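Local structure of chitosanase (Bacillus subtilis subsp. subtilis str. 168, 7C6C) at residues Leu54-Glu58 with Leu73-Arg77. The protein hydrolyses internal beta-1,4 linkages between D-glucosamine units of partly acetylated chitosan, and probably aids defence against fungi by degrading their cell walls. Numbering follows the deposited sequence.
Sequences LEVVE and LPELR
Leu-73 reaches across to helix 52-63 with one methyl, CD2, which lies 3.6 Å from Val-57 CG1 and 3.7 Å from Leu-54 CD1 and so fills the space between these two side chains, one helical turn apart. A chi1 of 166° swings Leu-54 CG away from its own backbone N and toward helix 73-82, where CD1 also meets Leu-76 CB at 4.0 Å. Leu-76 crosses Val-57 at about a right angle, bringing its CD1 to 3.8 Å from Val-57 CG2. This is the tight, apolar part; Phe-93 and Thr-48 pack on Leu-76, and Leu-69 on Val-57.

Toward the solvent side the fit loosens. Glu-58 OE2 and Arg-77 NH1 stand 4.1 Å apart, the oxygen well out of the guanidinium plane, so the opposite charges probably attract each other without forming a salt bridge. A water joins them instead, donating a hydrogen bond to Glu-58 OE2 at 2.7 Å and accepting one from Arg-77 NH1, at the edge of the guanidinium group.

The segments run roughly antiparallel, at 150°, their axes coming within 10.0 Å: a helix-helix packing between consecutive helices, 52-63 and 73-82, of this lysozyme-clan family 46 fold.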
loop_
_atom_site.group_PDB
_atom_site.type_symbol
_atom_site.label_atom_id
_atom_site.label_comp_id
_atom_site.label_asym_id
_atom_site.label_seq_id
_atom_site.Cartn_x
_atom_site.Cartn_y
_atom_site.Cartn_z
ATOM N N LEU A 54 7.124 -2.243 13.079
ATOM C CA LEU A 54 8.242 -1.935 13.963
ATOM C C LEU A 54 8.774 -0.533 13.687
ATOM O O LEU A 54 9.004 0.248 14.614
ATOM C CB LEU A 54 9.339 -2.989 13.790
ATOM C CG LEU A 54 10.706 -2.643 14.381
ATOM C CD1 LEU A 54 10.670 -2.566 15.906
ATOM C CD2 LEU A 54 11.733 -3.653 13.912
ATOM N N GLU A 55 8.957 -0.186 12.409
ATOM C CA GLU A 55 9.488 1.135 12.077
ATOM C C GLU A 55 8.567 2.247 12.561
ATOM O O GLU A 55 9.044 3.263 13.075
ATOM C CB GLU A 55 9.766 1.267 10.578
ATOM C CG GLU A 55 10.880 0.350 10.097
ATOM C CD GLU A 55 11.485 0.795 8.791
ATOM O OE1 GLU A 55 11.826 1.986 8.669
ATOM O OE2 GLU A 55 11.617 -0.048 7.883
ATOM N N VAL A 56 7.247 2.076 12.417
ATOM C CA VAL A 56 6.325 3.073 12.951
ATOM C C VAL A 56 6.556 3.270 14.444
ATOM O O VAL A 56 6.645 4.402 14.931
ATOM C CB VAL A 56 4.865 2.701 12.642
ATOM C CG1 VAL A 56 3.928 3.669 13.359
ATOM C CG2 VAL A 56 4.624 2.716 11.151
ATOM N N VAL A 57 6.647 2.169 15.194
ATOM C CA VAL A 57 6.798 2.288 16.640
ATOM C C VAL A 57 8.158 2.880 17.000
ATOM O O VAL A 57 8.260 3.672 17.941
ATOM C CB VAL A 57 6.501 0.948 17.345
ATOM C CG1 VAL A 57 6.678 1.089 18.845
ATOM C CG2 VAL A 57 5.082 0.482 17.015
ATOM N N GLU A 58 9.213 2.552 16.240
ATOM C CA GLU A 58 10.521 3.169 16.479
ATOM C C GLU A 58 10.460 4.677 16.283
ATOM O O GLU A 58 10.983 5.446 17.104
ATOM C CB GLU A 58 11.553 2.598 15.507
ATOM C CG GLU A 58 11.966 1.165 15.728
ATOM C CD GLU A 58 12.710 0.615 14.513
ATOM O OE1 GLU A 58 12.589 1.211 13.411
ATOM O OE2 GLU A 58 13.405 -0.416 14.636
ATOM N N LEU A 73 8.357 -2.960 21.633
ATOM C CA LEU A 73 9.508 -2.969 20.729
ATOM C C LEU A 73 10.287 -4.276 20.742
ATOM O O LEU A 73 10.649 -4.756 19.656
ATOM C CB LEU A 73 10.416 -1.760 20.984
ATOM C CG LEU A 73 9.903 -0.437 20.419
ATOM C CD1 LEU A 73 10.710 0.729 20.954
ATOM C CD2 LEU A 73 9.938 -0.457 18.897
ATOM N N PRO A 74 10.603 -4.891 21.889
ATOM C CA PRO A 74 11.384 -6.140 21.821
ATOM C C PRO A 74 10.685 -7.231 21.028
ATOM O O PRO A 74 11.320 -7.908 20.209
ATOM C CB PRO A 74 11.600 -6.505 23.296
ATOM C CG PRO A 74 11.562 -5.175 24.011
ATOM C CD PRO A 74 10.496 -4.391 23.274
ATOM N N GLU A 75 9.374 -7.405 21.228
ATOM C CA GLU A 75 8.657 -8.416 20.464
ATOM C C GLU A 75 8.527 -8.014 18.997
ATOM O O GLU A 75 8.719 -8.846 18.104
ATOM C CB GLU A 75 7.287 -8.689 21.081
ATOM C CG GLU A 75 6.453 -9.716 20.321
ATOM C CD GLU A 75 7.019 -11.132 20.354
ATOM O OE1 GLU A 75 7.971 -11.419 21.113
ATOM O OE2 GLU A 75 6.482 -11.984 19.622
ATOM N N LEU A 76 8.202 -6.747 18.716
ATOM C CA LEU A 76 8.130 -6.314 17.325
ATOM C C LEU A 76 9.462 -6.533 16.621
ATOM O O LEU A 76 9.502 -6.911 15.444
ATOM C CB LEU A 76 7.723 -4.846 17.242
ATOM C CG LEU A 76 6.298 -4.542 17.700
ATOM C CD1 LEU A 76 6.134 -3.040 17.876
ATOM C CD2 LEU A 76 5.255 -5.094 16.705
ATOM N N ARG A 77 10.569 -6.299 17.327
ATOM C CA ARG A 77 11.887 -6.509 16.737
ATOM C C ARG A 77 12.120 -7.985 16.430
ATOM O O ARG A 77 12.606 -8.340 15.344
ATOM C CB ARG A 77 12.958 -5.959 17.679
ATOM C CG ARG A 77 14.317 -5.819 17.035
ATOM C CD ARG A 77 15.409 -5.469 18.050
ATOM N NE ARG A 77 15.017 -4.364 18.923
ATOM C CZ ARG A 77 15.048 -3.085 18.564
ATOM N NH1 ARG A 77 15.475 -2.737 17.352
ATOM N NH2 ARG A 77 14.653 -2.147 19.427
HETATM O O HOH W 1 15.664 -0.136 16.082
#